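Local atomic coordinates of nucleoporin NUP82 (Chaetomium thermophilum, PDB entry 5CWW), a protein that probably serves as a structural component of the nuclear pore complex, contributing to its architecture and to the docking of nuclear transport factors. Residues B[321-333]-B[447-459]. Numbering follows the deposited sequence.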
ATOM      1  N   PRO B 321       3.714  31.051  -5.624  1.00111.30           N
ATOM      2  CA  PRO B 321       4.349  30.419  -6.787  1.00109.71           C
ATOM      3  C   PRO B 321       4.344  28.897  -6.684  1.00104.48           C
ATOM      4  O   PRO B 321       4.478  28.211  -7.697  1.00105.10           O
ATOM      5  CB  PRO B 321       5.780  30.972  -6.758  1.00113.42           C
ATOM      6  CG  PRO B 321       6.003  31.399  -5.354  1.00114.11           C
ATOM      7  CD  PRO B 321       4.669  31.857  -4.846  1.00114.81           C
ATOM      8  N   GLU B 322       4.184  28.384  -5.468  1.00100.93           N
ATOM      9  CA  GLU B 322       4.118  26.947  -5.244  0.50 95.84           C
ATOM     10  C   GLU B 322       2.742  26.414  -5.629  1.00 93.27           C
ATOM     11  O   GLU B 322       2.606  25.279  -6.080  1.00 88.29           O
ATOM     12  CB  GLU B 322       4.420  26.615  -3.780  0.50 95.30           C
ATOM     13  CG  GLU B 322       5.633  27.337  -3.204  0.50 98.54           C
ATOM     14  CD  GLU B 322       6.926  26.987  -3.917  0.50 99.55           C
ATOM     15  OE1 GLU B 322       6.959  25.965  -4.634  0.50 98.79           O
ATOM     16  OE2 GLU B 322       7.913  27.736  -3.757  0.50102.19           O
ATOM     17  N   GLU B 323       1.721  27.245  -5.448  1.00 92.73           N
ATOM     18  CA  GLU B 323       0.355  26.865  -5.781  1.00 90.76           C
ATOM     19  C   GLU B 323       0.141  26.924  -7.290  1.00 82.66           C
ATOM     20  O   GLU B 323      -0.631  26.143  -7.847  1.00 80.52           O
ATOM     21  CB  GLU B 323      -0.640  27.780  -5.063  1.00 97.92           C
ATOM     22  CG  GLU B 323      -2.096  27.374  -5.219  1.00101.98           C
ATOM     23  CD  GLU B 323      -3.042  28.308  -4.484  1.00107.28           C
ATOM     24  OE1 GLU B 323      -4.245  27.984  -4.388  1.00108.42           O
ATOM     25  OE2 GLU B 323      -2.584  29.366  -4.003  1.00110.66           O
ATOM     26  N   ARG B 324       0.828  27.856  -7.946  1.00 79.31           N
ATOM     27  CA  ARG B 324       0.724  28.009  -9.394  1.00 77.92           C
ATOM     28  C   ARG B 324       1.458  26.883 -10.119  1.00 74.22           C
ATOM     29  O   ARG B 324       1.084  26.499 -11.228  1.00 71.92           O
ATOM     30  CB  ARG B 324       1.279  29.366  -9.835  1.00 82.98           C
ATOM     31  CG  ARG B 324       0.461  30.558  -9.353  1.00 89.46           C
ATOM     32  CD  ARG B 324       0.959  31.873  -9.942  1.00 98.29           C
ATOM     33  NE  ARG B 324       2.308  32.219  -9.495  1.00104.90           N
ATOM     34  CZ  ARG B 324       3.423  32.018 -10.196  1.00110.13           C
ATOM     35  NH1 ARG B 324       3.384  31.461 -11.399  1.00111.65           N
ATOM     36  NH2 ARG B 324       4.594  32.377  -9.686  1.00112.76           N
ATOM     37  N   LEU B 325       2.501  26.355  -9.486  1.00 74.24           N
ATOM     38  CA  LEU B 325       3.303  25.297 -10.087  1.00 75.44           C
ATOM     39  C   LEU B 325       2.525  23.991 -10.176  1.00 71.87           C
ATOM     40  O   LEU B 325       2.665  23.245 -11.142  1.00 72.42           O
ATOM     41  CB  LEU B 325       4.591  25.084  -9.286  1.00 76.89           C
ATOM     42  CG  LEU B 325       5.518  23.963  -9.768  1.00 76.89           C
ATOM     43  CD1 LEU B 325       5.944  24.183 -11.211  1.00 78.36           C
ATOM     44  CD2 LEU B 325       6.735  23.856  -8.863  1.00 78.18           C
ATOM     45  N   VAL B 326       1.703  23.716  -9.168  1.00 68.31           N
ATOM     46  CA  VAL B 326       0.889  22.507  -9.171  1.00 64.27           C
ATOM     47  C   VAL B 326      -0.108  22.570 -10.320  1.00 64.11           C
ATOM     48  O   VAL B 326      -0.313  21.586 -11.028  1.00 61.74           O
ATOM     49  CB  VAL B 326       0.139  22.314  -7.837  1.00 63.39           C
ATOM     50  CG1 VAL B 326      -0.688  21.036  -7.861  1.00 61.96           C
ATOM     51  CG2 VAL B 326       1.122  22.271  -6.680  1.00 63.54           C
ATOM     52  N   ALA B 327      -0.716  23.737 -10.506  1.00 67.65           N
ATOM     53  CA  ALA B 327      -1.652  23.938 -11.605  1.00 68.90           C
ATOM     54  C   ALA B 327      -0.931  23.796 -12.941  1.00 67.59           C
ATOM     55  O   ALA B 327      -1.446  23.180 -13.873  1.00 67.62           O
ATOM     56  CB  ALA B 327      -2.316  25.303 -11.497  1.00 73.25           C
ATOM     57  N   GLN B 328       0.267  24.367 -13.022  1.00 68.49           N
ATOM     58  CA  GLN B 328       1.097  24.261 -14.219  1.00 68.35           C
ATOM     59  C   GLN B 328       1.443  22.812 -14.559  1.00 63.30           C
ATOM     60  O   GLN B 328       1.302  22.386 -15.706  1.00 63.95           O
ATOM     61  CB  GLN B 328       2.385  25.067 -14.044  1.00 75.96           C
ATOM     62  CG  GLN B 328       2.282  26.500 -14.531  1.00 84.26           C
ATOM     63  CD  GLN B 328       2.122  26.588 -16.036  1.00 90.66           C
ATOM     64  OE1 GLN B 328       2.262  25.592 -16.746  1.00 90.76           O
ATOM     65  NE2 GLN B 328       1.823  27.784 -16.530  1.00 95.57           N
ATOM     66  N   GLN B 329       1.898  22.063 -13.561  1.00 59.12           N
ATOM     67  CA  GLN B 329       2.307  20.681 -13.767  1.00 55.78           C
ATOM     68  C   GLN B 329       1.137  19.821 -14.239  1.00 55.41           C
ATOM     69  O   GLN B 329       1.293  18.983 -15.126  1.00 56.74           O
ATOM     70  CB  GLN B 329       2.906  20.105 -12.483  1.00 54.57           C
ATOM     71  CG  GLN B 329       4.312  20.611 -12.186  1.00 58.38           C
ATOM     72  CD  GLN B 329       4.874  20.057 -10.890  1.00 61.06           C
ATOM     73  OE1 GLN B 329       4.129  19.654  -9.996  1.00 62.07           O
ATOM     74  NE2 GLN B 329       6.196  20.024 -10.788  1.00 62.55           N
ATOM     75  N   GLN B 330      -0.034  20.040 -13.650  1.00 55.60           N
ATOM     76  CA  GLN B 330      -1.231  19.299 -14.033  1.00 54.18           C
ATOM     77  C   GLN B 330      -1.659  19.636 -15.456  1.00 53.89           C
ATOM     78  O   GLN B 330      -2.117  18.769 -16.196  1.00 53.27           O
ATOM     79  CB  GLN B 330      -2.378  19.596 -13.069  1.00 56.35           C
ATOM     80  CG  GLN B 330      -2.236  18.938 -11.709  1.00 54.63           C
ATOM     81  CD  GLN B 330      -3.481  19.099 -10.857  1.00 54.54           C
ATOM     82  OE1 GLN B 330      -4.473  19.680 -11.294  1.00 55.88           O
ATOM     83  NE2 GLN B 330      -3.436  18.583  -9.635  1.00 53.31           N
ATOM     84  N   LEU B 331      -1.517  20.903 -15.831  1.00 57.97           N
ATOM     85  CA  LEU B 331      -1.861  21.337 -17.177  1.00 59.94           C
ATOM     86  C   LEU B 331      -0.896  20.740 -18.197  1.00 61.87           C
ATOM     87  O   LEU B 331      -1.288  20.385 -19.309  1.00 64.51           O
ATOM     88  CB  LEU B 331      -1.851  22.864 -17.265  1.00 60.38           C
ATOM     89  CG  LEU B 331      -2.129  23.466 -18.643  1.00 60.78           C
ATOM     90  CD1 LEU B 331      -3.442  22.948 -19.209  1.00 62.75           C
ATOM     91  CD2 LEU B 331      -2.144  24.984 -18.560  1.00 61.56           C
ATOM     92  N   GLU B 332       0.369  20.629 -17.807  1.00 60.45           N
ATOM     93  CA  GLU B 332       1.386  20.033 -18.662  1.00 62.01           C
ATOM     94  C   GLU B 332       1.101  18.545 -18.860  1.00 59.42           C
ATOM     95  O   GLU B 332       1.197  18.021 -19.970  1.00 57.32           O
ATOM     96  CB  GLU B 332       2.773  20.241 -18.054  1.00 66.31           C
ATOM     97  CG  GLU B 332       3.920  19.819 -18.951  1.00 72.92           C
ATOM     98  CD  GLU B 332       5.273  20.198 -18.379  1.00 77.99           C
ATOM     99  OE1 GLU B 332       5.310  20.809 -17.290  1.00 78.99           O
ATOM    100  OE2 GLU B 332       6.299  19.884 -19.021  1.00 80.81           O
ATOM    101  N   TRP B 333       0.734  17.879 -17.771  1.00 56.25           N
ATOM    102  CA  TRP B 333       0.343  16.475 -17.808  1.00 56.33           C
ATOM    103  C   TRP B 333      -0.826  16.254 -18.767  1.00 57.30           C
ATOM    104  O   TRP B 333      -0.789  15.356 -19.609  1.00 59.36           O
ATOM    105  CB  TRP B 333      -0.021  16.005 -16.397  1.00 54.96           C
ATOM    106  CG  TRP B 333      -0.380  14.558 -16.280  1.00 53.36           C
ATOM    107  CD1 TRP B 333       0.482  13.511 -16.129  1.00 52.15           C
ATOM    108  CD2 TRP B 333      -1.698  13.995 -16.275  1.00 53.64           C
ATOM    109  NE1 TRP B 333      -0.217  12.330 -16.039  1.00 52.24           N
ATOM    110  CE2 TRP B 333      -1.557  12.601 -16.125  1.00 52.70           C
ATOM    111  CE3 TRP B 333      -2.982  14.535 -16.386  1.00 54.84           C
ATOM    112  CZ2 TRP B 333      -2.652  11.741 -16.089  1.00 53.54           C
ATOM    113  CZ3 TRP B 333      -4.067  13.679 -16.347  1.00 54.99           C
ATOM    114  CH2 TRP B 333      -3.894  12.298 -16.201  1.00 54.74           C
ATOM    115  N   GLU B 447      -4.561  15.268  -5.119  1.00 51.01           N
ATOM    116  CA  GLU B 447      -4.512  15.471  -6.560  1.00 50.28           C
ATOM    117  C   GLU B 447      -3.101  15.256  -7.098  1.00 49.34           C
ATOM    118  O   GLU B 447      -2.152  15.067  -6.334  1.00 46.73           O
ATOM    119  CB  GLU B 447      -5.002  16.877  -6.913  1.00 55.24           C
ATOM    120  CG  GLU B 447      -4.260  17.989  -6.189  1.00 59.51           C
ATOM    121  CD  GLU B 447      -4.813  19.365  -6.505  1.00 65.27           C
ATOM    122  OE1 GLU B 447      -5.483  19.515  -7.550  1.00 67.24           O
ATOM    123  OE2 GLU B 447      -4.589  20.293  -5.701  1.00 68.10           O
ATOM    124  N   ALA B 448      -2.977  15.294  -8.420  1.00 49.88           N
ATOM    125  CA  ALA B 448      -1.700  15.090  -9.089  1.00 49.87           C
ATOM    126  C   ALA B 448      -0.665  16.096  -8.611  1.00 50.92           C
ATOM    127  O   ALA B 448      -0.913  17.302  -8.613  1.00 53.25           O
ATOM    128  CB  ALA B 448      -1.876  15.194 -10.586  1.00 50.66           C
ATOM    129  N   GLN B 449       0.491  15.592  -8.192  1.00 49.47           N
ATOM    130  CA  GLN B 449       1.602  16.452  -7.808  1.00 50.08           C
ATOM    131  C   GLN B 449       2.947  15.810  -8.129  1.00 48.78           C
ATOM    132  O   GLN B 449       3.123  14.594  -8.003  1.00 48.47           O
ATOM    133  CB  GLN B 449       1.532  16.790  -6.315  1.00 53.85           C
ATOM    134  CG  GLN B 449       0.365  17.693  -5.945  1.00 57.75           C
ATOM    135  CD  GLN B 449       0.497  18.297  -4.561  1.00 62.53           C
ATOM    136  OE1 GLN B 449       1.602  18.559  -4.082  1.00 64.15           O
ATOM    137  NE2 GLN B 449      -0.637  18.525  -3.910  1.00 63.86           N
ATOM    138  N   TRP B 450       3.880  16.650  -8.563  1.00 49.52           N
ATOM    139  CA  TRP B 450       5.255  16.246  -8.824  1.00 49.32           C
ATOM    140  C   TRP B 450       6.200  17.163  -8.067  1.00 51.97           C
ATOM    141  O   TRP B 450       5.832  18.281  -7.708  1.00 52.56           O
ATOM    142  CB  TRP B 450       5.575  16.306 -10.319  1.00 50.88           C
ATOM    143  CG  TRP B 450       4.779  15.370 -11.174  1.00 50.21           C
ATOM    144  CD1 TRP B 450       5.183  14.163 -11.655  1.00 50.93           C
ATOM    145  CD2 TRP B 450       3.446  15.571 -11.663  1.00 49.21           C
ATOM    146  NE1 TRP B 450       4.186  13.595 -12.412  1.00 50.39           N
ATOM    147  CE2 TRP B 450       3.110  14.440 -12.432  1.00 49.35           C
ATOM    148  CE3 TRP B 450       2.507  16.595 -11.523  1.00 47.69           C
ATOM    149  CZ2 TRP B 450       1.872  14.303 -13.059  1.00 48.08           C
ATOM    150  CZ3 TRP B 450       1.277  16.459 -12.148  1.00 47.78           C
ATOM    151  CH2 TRP B 450       0.972  15.320 -12.906  1.00 47.75           C
ATOM    152  N   LEU B 451       7.421  16.697  -7.828  1.00 51.17           N
ATOM    153  CA  LEU B 451       8.453  17.565  -7.281  1.00 52.63           C
ATOM    154  C   LEU B 451       8.779  18.658  -8.295  1.00 53.79           C
ATOM    155  O   LEU B 451       8.492  18.505  -9.478  1.00 53.55           O
ATOM    156  CB  LEU B 451       9.704  16.766  -6.932  1.00 52.39           C
ATOM    157  CG  LEU B 451       9.573  15.823  -5.736  1.00 51.38           C
ATOM    158  CD1 LEU B 451      10.729  14.833  -5.714  1.00 54.30           C
ATOM    159  CD2 LEU B 451       9.519  16.615  -4.436  1.00 50.71           C
ATOM    160  N   PRO B 452       9.371  19.770  -7.835  1.00 55.89           N
ATOM    161  CA  PRO B 452       9.702  20.869  -8.752  1.00 57.86           C
ATOM    162  C   PRO B 452      10.738  20.485  -9.808  1.00 59.07           C
ATOM    163  O   PRO B 452      11.502  19.546  -9.595  1.00 57.88           O
ATOM    164  CB  PRO B 452      10.273  21.947  -7.824  1.00 58.90           C
ATOM    165  CG  PRO B 452       9.797  21.600  -6.470  1.00 57.46           C
ATOM    166  CD  PRO B 452       9.649  20.120  -6.432  1.00 56.22           C
ATOM    167  N   PRO B 453      10.763  21.207 -10.939  1.00 63.00           N
ATOM    168  CA  PRO B 453      11.869  21.059 -11.888  1.00 65.29           C
ATOM    169  C   PRO B 453      13.109  21.788 -11.383  1.00 69.86           C
ATOM    170  O   PRO B 453      12.987  22.666 -10.529  1.00 70.99           O
ATOM    171  CB  PRO B 453      11.326  21.702 -13.162  1.00 65.39           C
ATOM    172  CG  PRO B 453      10.376  22.738 -12.672  1.00 65.66           C
ATOM    173  CD  PRO B 453       9.757  22.171 -11.418  1.00 63.47           C
ATOM    174  N   ARG B 454      14.281  21.433 -11.897  1.00 75.16           N
ATOM    175  CA  ARG B 454      15.519  22.083 -11.482  1.00 80.96           C
ATOM    176  C   ARG B 454      15.555  23.543 -11.930  1.00 87.71           C
ATOM    177  O   ARG B 454      16.366  24.331 -11.440  1.00 88.09           O
ATOM    178  CB  ARG B 454      16.726  21.328 -12.038  1.00 83.24           C
ATOM    179  CG  ARG B 454      16.868  19.925 -11.475  1.00 83.88           C
ATOM    180  CD  ARG B 454      18.061  19.199 -12.065  1.00 87.02           C
ATOM    181  NE  ARG B 454      18.158  17.827 -11.570  1.00 87.65           N
ATOM    182  CZ  ARG B 454      18.727  17.476 -10.421  1.00 88.46           C
ATOM    183  NH1 ARG B 454      19.257  18.393  -9.621  1.00 90.47           N
ATOM    184  NH2 ARG B 454      18.763  16.199 -10.067  1.00 87.40           N
ATOM    185  N   SER B 455      14.670  23.895 -12.858  1.00 91.20           N
ATOM    186  CA  SER B 455      14.558  25.265 -13.344  1.00 98.12           C
ATOM    187  C   SER B 455      14.181  26.221 -12.215  1.00101.30           C
ATOM    188  O   SER B 455      14.614  27.372 -12.190  1.00103.27           O
ATOM    189  CB  SER B 455      13.518  25.348 -14.464  1.00 98.67           C
ATOM    190  OG  SER B 455      13.780  24.394 -15.479  1.00 97.49           O
ATOM    191  N   LYS B 456      13.369  25.731 -11.283  1.00102.78           N
ATOM    192  CA  LYS B 456      12.913  26.534 -10.154  1.00108.00           C
ATOM    193  C   LYS B 456      14.071  26.908  -9.234  1.00113.33           C
ATOM    194  O   LYS B 456      14.893  26.062  -8.881  1.00110.64           O
ATOM    195  CB  LYS B 456      11.843  25.776  -9.362  1.00107.61           C
ATOM    196  CG  LYS B 456      11.450  26.430  -8.040  1.00110.71           C
ATOM    197  CD  LYS B 456      10.410  25.602  -7.305  1.00111.04           C
ATOM    198  CE  LYS B 456      10.140  26.152  -5.914  1.00113.23           C
ATOM    199  NZ  LYS B 456       9.181  25.300  -5.159  1.00112.31           N
ATOM    200  N   ASN B 457      14.118  28.180  -8.848  1.00119.27           N
ATOM    201  CA  ASN B 457      15.108  28.664  -7.894  1.00126.09           C
ATOM    202  C   ASN B 457      14.498  28.779  -6.503  1.00127.23           C
ATOM    203  O   ASN B 457      13.452  29.403  -6.325  1.00127.21           O
ATOM    204  CB  ASN B 457      15.663  30.018  -8.337  1.00130.06           C
ATOM    205  CG  ASN B 457      16.452  29.929  -9.630  1.00131.23           C
ATOM    206  OD1 ASN B 457      16.221  29.043 -10.452  1.00129.94           O
ATOM    207  ND2 ASN B 457      17.391  30.851  -9.815  1.00133.91           N
ATOM    208  N   LYS B 458      15.155  28.173  -5.520  1.00126.75           N
ATOM    209  CA  LYS B 458      14.646  28.160  -4.154  1.00128.63           C
ATOM    210  C   LYS B 458      14.615  29.567  -3.573  1.00132.96           C
ATOM    211  O   LYS B 458      15.588  30.316  -3.681  1.00135.17           O
ATOM    212  CB  LYS B 458      15.495  27.243  -3.271  1.00127.50           C
ATOM    213  CG  LYS B 458      15.548  25.799  -3.748  1.00125.14           C
ATOM    214  CD  LYS B 458      16.294  24.912  -2.762  1.00124.55           C
ATOM    215  CE  LYS B 458      16.357  23.471  -3.246  1.00122.79           C
ATOM    216  NZ  LYS B 458      16.987  22.567  -2.242  1.00121.68           N
ATOM    217  N   ARG B 459      13.491  29.917  -2.955  1.00134.11           N
ATOM    218  CA  ARG B 459      13.313  31.232  -2.353  1.00138.26           C
ATOM    219  C   ARG B 459      13.370  31.124  -0.834  1.00135.19           C
ATOM    220  O   ARG B 459      12.691  30.290  -0.234  1.00134.50           O
ATOM    221  CB  ARG B 459      11.983  31.844  -2.796  1.00140.42           C
ATOM    222  CG  ARG B 459      11.834  31.946  -4.305  1.00141.28           C
ATOM    223  CD  ARG B 459      10.579  32.705  -4.700  1.00142.76           C
ATOM    224  NE  ARG B 459      10.419  32.770  -6.149  1.00143.35           N
ATOM    225  CZ  ARG B 459       9.450  33.436  -6.770  1.00144.46           C
ATOM    226  NH1 ARG B 459       8.543  34.105  -6.070  1.00145.43           N
ATOM    227  NH2 ARG B 459       9.388  33.435  -8.094  1.00144.61           N
TER
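Gln330 reaches Ala448 and Glu447 with a single amide nitrogen, a worked example of how a helix side chain can hold an irregular loop. Gln330 NE2 gives one N-H to Ala448 O at 3.0 Å, nearly straight at 176°, in the carbonyl plane and on a lone pair. The second N-H of Gln330 NE2 goes to Glu447 OE1 at 3.1 Å, which it meets from above the carboxylate plane. An alanine in place of Gln330 would probably leave Ala448 O and the Glu447 carboxylate without this shared donor and open a gap against Lys309 and Ile306 of helix 298-315.

Gln329 grips the next stretch of backbone with both ends of its amide. Gln329 NE2 donates to Leu451 O at 3.0 Å, from above the carbonyl plane, while OE1 takes a weak bond from Trp450 N. The chain is extended beyond CG (chi2 178°), which carries the amide alongside Trp450, its plane nearly perpendicular to the indole. Near the start of the helix, Glu322 forms a salt bridge with Lys456, whose chain is stretched out fully from the loop; the modelled separation is too short to be taken literally, and Glu322 has a second conformer.

Apolar contacts lie alongside these bonds. The six-membered ring of Trp450 lies obliquely against Trp333, Trp450 CZ2 coming within 3.5 Å of Trp333 CD1, while Trp450 CE3 rests 3.7 Å from Gln329 CB. Farther along, Leu325 CD2 touches Pro452 CB at 4.2 Å, with Pro453 beside it, and Val326 CG1 meets Gln449 CG.

Helix 321-338, part of a long insertion between strands 281-284 and 369-370, is thereby joined to the long loop linking strands 437-441 and 469-476. The contact thus ties together insertions from successive blades, at the periphery of the N-terminal beta-propeller domain.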